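Local coordinates for YHR177W (Saccharomyces cerevisiae, PDB 4M8B), which binds DNA through its WOPR domain, the part of the longer protein present here, and probably acts in regulating transcription, at residues C[14-19]-C[77-82]; C[45-50]-C[143-148]. All blocks are in the same frame, centred on the assembly; numbering follows the deposited sequence.

Contact 1: C[14-19]-C[77-82]; sequences DDEQDL and SGKFLV. With nucleotides of chain A.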
ATOM      1  N   ASP C  14       2.629  -8.484  -3.380  1.00 32.66           N
ATOM      2  CA  ASP C  14       2.608  -9.701  -2.572  1.00 38.03           C
ATOM      3  C   ASP C  14       3.888  -9.885  -1.757  1.00 44.98           C
ATOM      4  O   ASP C  14       3.833 -10.184  -0.563  1.00 43.27           O
ATOM      5  CB  ASP C  14       2.357 -10.931  -3.446  1.00 38.39           C
ATOM      6  CG  ASP C  14       2.134 -12.186  -2.627  1.00 52.59           C
ATOM      7  OD1 ASP C  14       0.987 -12.413  -2.189  1.00 70.39           O
ATOM      8  OD2 ASP C  14       3.105 -12.943  -2.415  1.00 59.47           O
ATOM      9  N   ASP C  15       5.036  -9.699  -2.404  1.00 33.42           N
ATOM     10  CA  ASP C  15       6.325  -9.891  -1.743  1.00 32.59           C
ATOM     11  C   ASP C  15       7.328  -8.785  -2.076  1.00 34.97           C
ATOM     12  O   ASP C  15       6.986  -7.802  -2.731  1.00 41.96           O
ATOM     13  CB  ASP C  15       6.913 -11.260  -2.095  1.00 35.14           C
ATOM     14  CG  ASP C  15       7.328 -11.362  -3.552  1.00 49.86           C
ATOM     15  OD1 ASP C  15       6.701 -10.695  -4.401  1.00 51.32           O
ATOM     16  OD2 ASP C  15       8.281 -12.110  -3.851  1.00 52.98           O
ATOM     17  N   GLU C  16       8.566  -8.958  -1.623  1.00 35.91           N
ATOM     18  CA  GLU C  16       9.594  -7.933  -1.786  1.00 33.28           C
ATOM     19  C   GLU C  16      10.006  -7.728  -3.243  1.00 41.10           C
ATOM     20  O   GLU C  16      10.497  -6.661  -3.610  1.00 42.47           O
ATOM     21  CB  GLU C  16      10.820  -8.250  -0.920  1.00 25.97           C
ATOM     22  CG  GLU C  16      10.519  -8.355   0.569  1.00 62.24           C
ATOM     23  CD  GLU C  16      11.768  -8.542   1.416  1.00 75.28           C
ATOM     24  OE1 GLU C  16      12.861  -8.119   0.981  1.00 74.23           O
ATOM     25  OE2 GLU C  16      11.653  -9.114   2.521  1.00 65.11           O
ATOM     26  N   GLN C  17       9.808  -8.748  -4.071  1.00 34.82           N
ATOM     27  CA  GLN C  17      10.138  -8.629  -5.485  1.00 36.38           C
ATOM     28  C   GLN C  17       9.178  -7.660  -6.168  1.00 36.12           C
ATOM     29  O   GLN C  17       9.579  -6.875  -7.027  1.00 34.49           O
ATOM     30  CB  GLN C  17      10.119  -9.995  -6.173  1.00 37.69           C
ATOM     31  CG  GLN C  17      10.578  -9.958  -7.624  1.00 55.53           C
ATOM     32  CD  GLN C  17      11.951  -9.321  -7.793  1.00 67.36           C
ATOM     33  OE1 GLN C  17      12.737  -9.249  -6.847  1.00 60.25           O
ATOM     34  NE2 GLN C  17      12.241  -8.851  -9.004  1.00 50.72           N
ATOM     35  N   ASP C  18       7.912  -7.716  -5.773  1.00 32.99           N
ATOM     36  CA  ASP C  18       6.917  -6.771  -6.262  1.00 26.84           C
ATOM     37  C   ASP C  18       7.254  -5.344  -5.820  1.00 34.44           C
ATOM     38  O   ASP C  18       7.194  -4.411  -6.620  1.00 28.87           O
ATOM     39  CB  ASP C  18       5.515  -7.169  -5.789  1.00 24.75           C
ATOM     40  CG  ASP C  18       4.979  -8.396  -6.512  1.00 39.38           C
ATOM     41  OD1 ASP C  18       5.315  -8.578  -7.701  1.00 38.15           O
ATOM     42  OD2 ASP C  18       4.217  -9.173  -5.898  1.00 30.59           O
ATOM     43  N   LEU C  19       7.618  -5.186  -4.551  1.00 25.91           N
ATOM     44  CA  LEU C  19       8.015  -3.886  -4.012  1.00 22.40           C
ATOM     45  C   LEU C  19       9.213  -3.306  -4.747  1.00 29.40           C
ATOM     46  O   LEU C  19       9.236  -2.121  -5.080  1.00 36.99           O
ATOM     47  CB  LEU C  19       8.369  -4.003  -2.531  1.00 30.08           C
ATOM     48  CG  LEU C  19       7.247  -3.995  -1.499  1.00 36.24           C
ATOM     49  CD1 LEU C  19       7.812  -4.286  -0.117  1.00 28.48           C
ATOM     50  CD2 LEU C  19       6.546  -2.651  -1.515  1.00 46.50           C
ATOM     51  N   SER C  77       1.661  -8.283   8.353  1.00 30.80           N
ATOM     52  CA  SER C  77       1.698  -9.381   7.400  1.00 35.59           C
ATOM     53  C   SER C  77       3.055  -9.354   6.720  1.00 33.87           C
ATOM     54  O   SER C  77       3.241  -8.679   5.709  1.00 28.11           O
ATOM     55  CB  SER C  77       0.576  -9.249   6.367  1.00 32.60           C
ATOM     56  OG  SER C  77       0.580 -10.341   5.462  1.00 43.73           O
ATOM     57  N   GLY C  78       4.008 -10.083   7.293  1.00 40.42           N
ATOM     58  CA  GLY C  78       5.377 -10.035   6.825  1.00 36.34           C
ATOM     59  C   GLY C  78       6.019  -8.728   7.243  1.00 38.67           C
ATOM     60  O   GLY C  78       6.189  -8.461   8.434  1.00 39.47           O
ATOM     61  N   LYS C  79       6.374  -7.907   6.263  1.00 36.09           N
ATOM     62  CA  LYS C  79       6.939  -6.598   6.541  1.00 34.21           C
ATOM     63  C   LYS C  79       5.928  -5.509   6.206  1.00 36.70           C
ATOM     64  O   LYS C  79       6.241  -4.320   6.265  1.00 27.30           O
ATOM     65  CB  LYS C  79       8.233  -6.402   5.749  1.00 34.02           C
ATOM     66  CG  LYS C  79       9.276  -7.479   6.004  1.00 40.60           C
ATOM     67  CD  LYS C  79      10.554  -7.227   5.216  1.00 48.24           C
ATOM     68  CE  LYS C  79      11.596  -8.296   5.508  1.00 41.17           C
ATOM     69  NZ  LYS C  79      12.870  -8.046   4.777  1.00 45.64           N
ATOM     70  N   PHE C  80       4.715  -5.926   5.857  1.00 32.37           N
ATOM     71  CA  PHE C  80       3.642  -4.994   5.525  1.00 25.28           C
ATOM     72  C   PHE C  80       2.737  -4.734   6.720  1.00 31.38           C
ATOM     73  O   PHE C  80       2.603  -5.577   7.605  1.00 38.95           O
ATOM     74  CB  PHE C  80       2.779  -5.542   4.387  1.00 23.54           C
ATOM     75  CG  PHE C  80       3.494  -5.661   3.075  1.00 29.07           C
ATOM     76  CD1 PHE C  80       3.740  -4.540   2.300  1.00 35.10           C
ATOM     77  CD2 PHE C  80       3.900  -6.898   2.602  1.00 46.81           C
ATOM     78  CE1 PHE C  80       4.394  -4.648   1.085  1.00 33.61           C
ATOM     79  CE2 PHE C  80       4.551  -7.014   1.388  1.00 46.83           C
ATOM     80  CZ  PHE C  80       4.798  -5.887   0.627  1.00 36.20           C
ATOM     81  N   LEU C  81       2.116  -3.560   6.735  1.00 27.18           N
ATOM     82  CA  LEU C  81       1.009  -3.299   7.642  1.00 23.90           C
ATOM     83  C   LEU C  81      -0.282  -3.430   6.843  1.00 27.55           C
ATOM     84  O   LEU C  81      -0.351  -3.000   5.692  1.00 34.14           O
ATOM     85  CB  LEU C  81       1.124  -1.907   8.269  1.00 27.35           C
ATOM     86  CG  LEU C  81       2.204  -1.776   9.343  1.00 33.81           C
ATOM     87  CD1 LEU C  81       2.249  -0.371   9.924  1.00 22.16           C
ATOM     88  CD2 LEU C  81       1.969  -2.801  10.438  1.00 34.83           C
ATOM     89  N   VAL C  82      -1.298  -4.040   7.441  1.00 24.11           N
ATOM     90  CA  VAL C  82      -2.572  -4.238   6.761  1.00 24.64           C
ATOM     91  C   VAL C  82      -3.727  -3.620   7.545  1.00 27.90           C
ATOM     92  O   VAL C  82      -3.759  -3.679   8.773  1.00 30.31           O
ATOM     93  CB  VAL C  82      -2.856  -5.734   6.518  1.00 22.07           C
ATOM     94  CG1 VAL C  82      -4.230  -5.922   5.899  1.00 25.62           C
ATOM     95  CG2 VAL C  82      -1.791  -6.328   5.622  1.00 29.84           C
TER
ATOM     96  P    DG A  11       5.504   2.824   9.371  1.00 32.03           P
ATOM     97  OP1  DG A  11       6.892   3.177   9.732  1.00 28.07           O
ATOM     98  OP2  DG A  11       5.124   2.796   7.941  1.00 44.47           O
ATOM     99  O5'  DG A  11       5.163   1.399  10.009  1.00 33.76           O
ATOM    100  C5'  DG A  11       6.006   0.798  10.998  1.00 40.92           C
ATOM    101  C4'  DG A  11       5.809   1.390  12.385  1.00 44.89           C
ATOM    102  O4'  DG A  11       4.405   1.578  12.661  1.00 39.48           O
ATOM    103  C3'  DG A  11       6.273   0.513  13.539  1.00 49.63           C
ATOM    104  O3'  DG A  11       7.658   0.717  13.787  1.00 40.65           O
ATOM    105  C2'  DG A  11       5.392   0.951  14.711  1.00 36.70           C
ATOM    106  C1'  DG A  11       4.190   1.622  14.056  1.00 27.12           C
ATOM    107  N9   DG A  11       2.882   1.030  14.346  1.00 23.71           N
ATOM    108  C8   DG A  11       2.002   0.479  13.445  1.00 34.46           C
ATOM    109  N7   DG A  11       0.896   0.044  13.990  1.00 32.21           N
ATOM    110  C5   DG A  11       1.047   0.327  15.340  1.00 25.22           C
ATOM    111  C6   DG A  11       0.172   0.087  16.425  1.00 31.00           C
ATOM    112  O6   DG A  11      -0.951  -0.442  16.415  1.00 21.97           O
ATOM    113  N1   DG A  11       0.716   0.533  17.628  1.00 29.74           N
ATOM    114  C2   DG A  11       1.947   1.133  17.763  1.00 35.86           C
ATOM    115  N2   DG A  11       2.302   1.496  19.006  1.00 34.24           N
ATOM    116  N3   DG A  11       2.774   1.364  16.752  1.00 34.18           N
ATOM    117  C4   DG A  11       2.262   0.935  15.574  1.00 27.93           C
TER

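Contact 2: C[45-50]-C[143-148]; sequences ELVNPG and IAYYTE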
ATOM      1  N   GLU C  45     -11.442   8.957  -4.635  1.00 37.56           N
ATOM      2  CA  GLU C  45     -11.037   8.217  -5.824  1.00 48.02           C
ATOM      3  C   GLU C  45      -9.776   7.385  -5.590  1.00 53.55           C
ATOM      4  O   GLU C  45      -9.451   6.503  -6.386  1.00 48.76           O
ATOM      5  CB  GLU C  45     -10.807   9.181  -6.993  1.00 53.35           C
ATOM      6  CG  GLU C  45     -12.006  10.041  -7.368  1.00 55.40           C
ATOM      7  CD  GLU C  45     -13.058   9.276  -8.148  1.00 73.99           C
ATOM      8  OE1 GLU C  45     -13.248   8.073  -7.872  1.00 85.51           O
ATOM      9  OE2 GLU C  45     -13.691   9.876  -9.042  1.00 81.87           O
ATOM     10  N   LEU C  46      -9.059   7.625  -4.526  1.00 30.48           N
ATOM     11  CA  LEU C  46      -7.799   6.998  -4.298  1.00 33.83           C
ATOM     12  C   LEU C  46      -7.921   5.548  -4.156  1.00 41.46           C
ATOM     13  O   LEU C  46      -7.081   4.781  -4.462  1.00 31.32           O
ATOM     14  CB  LEU C  46      -7.249   7.489  -3.010  1.00 28.22           C
ATOM     15  CG  LEU C  46      -6.906   8.934  -2.987  1.00 30.53           C
ATOM     16  CD1 LEU C  46      -6.159   9.256  -1.745  1.00 35.93           C
ATOM     17  CD2 LEU C  46      -6.066   9.265  -4.172  1.00 28.14           C
ATOM     18  N   VAL C  47      -9.014   5.187  -3.603  1.00 30.00           N
ATOM     19  CA  VAL C  47      -9.143   4.026  -2.852  1.00 30.00           C
ATOM     20  C   VAL C  47      -9.525   2.859  -3.697  1.00 30.00           C
ATOM     21  O   VAL C  47      -9.912   1.889  -3.195  1.00 30.00           O
ATOM     22  CB  VAL C  47     -10.088   4.358  -1.715  1.00 20.00           C
ATOM     23  CG1 VAL C  47     -11.440   3.723  -1.788  1.00 20.00           C
ATOM     24  CG2 VAL C  47      -9.426   4.115  -0.420  1.00 20.00           C
ATOM     25  N   ASN C  48      -9.482   3.014  -4.989  1.00 26.13           N
ATOM     26  CA  ASN C  48      -9.824   1.967  -5.897  1.00 23.49           C
ATOM     27  C   ASN C  48      -8.889   0.822  -5.866  1.00 23.24           C
ATOM     28  O   ASN C  48      -7.743   0.993  -5.780  1.00 26.24           O
ATOM     29  CB  ASN C  48      -9.822   2.500  -7.273  1.00 30.60           C
ATOM     30  CG  ASN C  48     -10.926   3.450  -7.516  1.00 37.86           C
ATOM     31  OD1 ASN C  48     -11.902   3.418  -6.864  1.00 37.51           O
ATOM     32  ND2 ASN C  48     -10.773   4.279  -8.472  1.00 22.63           N
ATOM     33  N   PRO C  49      -9.489  -0.435  -5.959  1.00 26.98           N
ATOM     34  CA  PRO C  49      -8.569  -1.563  -5.974  1.00 29.25           C
ATOM     35  C   PRO C  49      -7.583  -1.622  -7.089  1.00 18.41           C
ATOM     36  O   PRO C  49      -7.927  -1.333  -8.152  1.00 27.30           O
ATOM     37  CB  PRO C  49      -9.498  -2.701  -6.179  1.00 24.87           C
ATOM     38  CG  PRO C  49     -10.546  -2.375  -5.288  1.00 34.35           C
ATOM     39  CD  PRO C  49     -10.877  -1.089  -5.857  1.00 32.77           C
ATOM     40  N   GLY C  50      -6.371  -2.036  -6.829  1.00 19.78           N
ATOM     41  CA  GLY C  50      -5.325  -2.023  -7.833  1.00 20.78           C
ATOM     42  C   GLY C  50      -4.480  -0.762  -7.784  1.00 23.82           C
ATOM     43  O   GLY C  50      -3.392  -0.710  -8.359  1.00 26.51           O
ATOM     44  N   ILE C 143       1.650   2.726  -0.550  1.00 24.19           N
ATOM     45  CA  ILE C 143       0.284   2.376  -0.185  1.00 14.70           C
ATOM     46  C   ILE C 143      -0.361   1.603  -1.332  1.00 28.34           C
ATOM     47  O   ILE C 143      -0.289   2.020  -2.489  1.00 22.08           O
ATOM     48  CB  ILE C 143      -0.561   3.628   0.108  1.00 18.75           C
ATOM     49  CG1 ILE C 143       0.230   4.625   0.957  1.00 30.82           C
ATOM     50  CG2 ILE C 143      -1.857   3.251   0.803  1.00 23.75           C
ATOM     51  CD1 ILE C 143       0.472   4.163   2.376  1.00 29.00           C
ATOM     52  N   ALA C 144      -0.984   0.473  -1.013  1.00 23.03           N
ATOM     53  CA  ALA C 144      -1.645  -0.335  -2.030  1.00 16.73           C
ATOM     54  C   ALA C 144      -3.052  -0.715  -1.595  1.00 19.40           C
ATOM     55  O   ALA C 144      -3.253  -1.230  -0.498  1.00 27.96           O
ATOM     56  CB  ALA C 144      -0.825  -1.580  -2.342  1.00 12.99           C
ATOM     57  N   TYR C 145      -4.026  -0.452  -2.461  1.00 22.13           N
ATOM     58  CA  TYR C 145      -5.408  -0.804  -2.174  1.00 20.14           C
ATOM     59  C   TYR C 145      -5.828  -2.023  -2.979  1.00 29.10           C
ATOM     60  O   TYR C 145      -5.447  -2.183  -4.140  1.00 22.21           O
ATOM     61  CB  TYR C 145      -6.342   0.367  -2.479  1.00 15.46           C
ATOM     62  CG  TYR C 145      -6.091   1.586  -1.629  1.00 26.72           C
ATOM     63  CD1 TYR C 145      -6.749   1.762  -0.422  1.00 20.58           C
ATOM     64  CD2 TYR C 145      -5.196   2.562  -2.033  1.00 23.94           C
ATOM     65  CE1 TYR C 145      -6.524   2.880   0.356  1.00 20.10           C
ATOM     66  CE2 TYR C 145      -4.965   3.681  -1.261  1.00 25.24           C
ATOM     67  CZ  TYR C 145      -5.631   3.835  -0.069  1.00 18.91           C
ATOM     68  OH  TYR C 145      -5.396   4.950   0.701  1.00 20.44           O
ATOM     69  N   TYR C 146      -6.623  -2.879  -2.351  1.00 19.82           N
ATOM     70  CA  TYR C 146      -7.117  -4.080  -3.004  1.00 34.75           C
ATOM     71  C   TYR C 146      -8.311  -4.616  -2.232  1.00 35.78           C
ATOM     72  O   TYR C 146      -8.743  -4.013  -1.249  1.00 39.26           O
ATOM     73  CB  TYR C 146      -6.013  -5.135  -3.102  1.00 22.82           C
ATOM     74  CG  TYR C 146      -5.460  -5.576  -1.768  1.00 33.18           C
ATOM     75  CD1 TYR C 146      -4.592  -4.764  -1.053  1.00 30.28           C
ATOM     76  CD2 TYR C 146      -5.795  -6.810  -1.230  1.00 30.16           C
ATOM     77  CE1 TYR C 146      -4.084  -5.163   0.165  1.00 26.98           C
ATOM     78  CE2 TYR C 146      -5.288  -7.218  -0.012  1.00 35.09           C
ATOM     79  CZ  TYR C 146      -4.432  -6.391   0.679  1.00 38.72           C
ATOM     80  OH  TYR C 146      -3.925  -6.792   1.891  1.00 41.51           O
ATOM     81  N   THR C 147      -8.850  -5.743  -2.676  1.00 40.77           N
ATOM     82  CA  THR C 147     -10.016  -6.318  -2.019  1.00 44.81           C
ATOM     83  C   THR C 147      -9.904  -7.832  -1.920  1.00 39.88           C
ATOM     84  O   THR C 147      -9.254  -8.466  -2.749  1.00 47.54           O
ATOM     85  CB  THR C 147     -11.315  -5.943  -2.755  1.00 28.07           C
ATOM     86  OG1 THR C 147     -12.442  -6.457  -2.037  1.00 72.27           O
ATOM     87  CG2 THR C 147     -11.310  -6.516  -4.160  1.00 39.64           C
ATOM     88  N   GLU C 148     -10.532  -8.394  -0.889  1.00 48.38           N
ATOM     89  CA  GLU C 148     -10.553  -9.837  -0.674  1.00 58.17           C
ATOM     90  C   GLU C 148     -11.004 -10.550  -1.944  1.00 49.73           C
ATOM     91  O   GLU C 148     -10.422 -11.556  -2.346  1.00 40.00           O
ATOM     92  CB  GLU C 148     -11.490 -10.178   0.489  1.00 55.57           C
ATOM     93  CG  GLU C 148     -11.229  -9.366   1.757  1.00 68.42           C
ATOM     94  CD  GLU C 148     -12.305  -9.552   2.818  1.00 81.56           C
ATOM     95  OE1 GLU C 148     -12.191  -8.934   3.899  1.00 81.69           O
ATOM     96  OE2 GLU C 148     -13.265 -10.312   2.572  1.00 89.49           O
TER

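Contact 1: C[14-19]-C[77-82]
Glu-16 and Lys-79 face each other across a gap too wide for backbone pairing, with 8.8 Å between the CA of Glu-16 and the CA of Lys-79, so side chains make most of the contact. Residues 14-19 open helix 16-28, with Asp-15 at the N-cap. Its OD1 accepts a weak bond from Asp-18 N, and the carboxylate also forms a salt bridge with Arg-158. The facing residues 77-82 form the turn of a two-residue beta hairpin. Ser-77 and Phe-80 bond through both backbone N and O, and the type II' turn between them puts Gly-78 at a positive phi (74°) that glycine adopts easily. Lys-79, just after it, is extended beyond CG and crosses the Glu-16 side chain at about a right angle. Its NZ forms a salt bridge with Glu-16 OE2 at 2.8 Å, arriving from above the carboxylate plane, and also bonds to Leu-178 O in helix 172-179. Beside this charged pair the buried Phe-80 is directed toward 14-19. Leu-19 meets it from the opposite direction, bringing CD1 to 3.5 Å from Phe-80 CZ, while Asp-15 O lies at the ring edge and Lys-121 adds a cation-pi contact. Leucine's branched end and the flat phenyl ring fill the interior between helix and hairpin without polar groups to satisfy. Leu-81 CD1 lies 3.4 Å from O5' of DG11 of chain A and also touches C8 of its base.

Contact 2: C[45-50]-C[143-148]
Val-47 lies across the Tyr-145 ring, the two side chains crossing at about a right angle. Its CA sits over the centre of one face, 4.1 Å from the Tyr-145 ring centroid and 10° off the normal, a CH-pi contact. The methyl CG2 of Val-47 packs beside CE1 of the same ring. With CG of Tyr-145 anti to its own carbonyl carbon (chi1 -63°), the ring leans toward residues 45-50, and Leu-46 O approaches it obliquely, 3.8 Å from Tyr-145 CD2. Tyrosine suits the place because its flat apolar body packs against the chain while its buried hydroxyl is satisfied by Asp-67 and Trp-65. Beyond the ring the backbones join: Gly-50 N donates to Tyr-145 O at 2.8 Å. Gly-50 has a positive phi of 94°, where a side chain would press on the preceding carbonyl. At the outer margin Pro-49, a rigid apolar residue, comes near the methyl of Thr-147. The contact thus ties the segment leaving helix 40-46 to the end of strand 137-147, just where strand 51-56 begins its antiparallel pairing with that strand; on the other side strand 113-128 flanks it, and helix 148-153 follows.

Overall arrangement
The segments alternate along the chain in the order 14-19, 45-50, 77-82 and 143-148, so the two contacts cross along the chain. Their centres are about 15 Å apart, and both reach the same antiparallel sheet, in which strand 113-128 pairs with both strand 80-88 of contact 1 and strand 137-147 of contact 2. Contact 1 brings the start of helix 16-28 to this sheet, and contact 2 the chain leaving helix 40-46. They meet where Val-82 CG1 packs 4.1 Å from Tyr-146 OH. The sheet therefore gathers distant parts of the WOPR domain into one body, and both contacts reach close to the bound DNA.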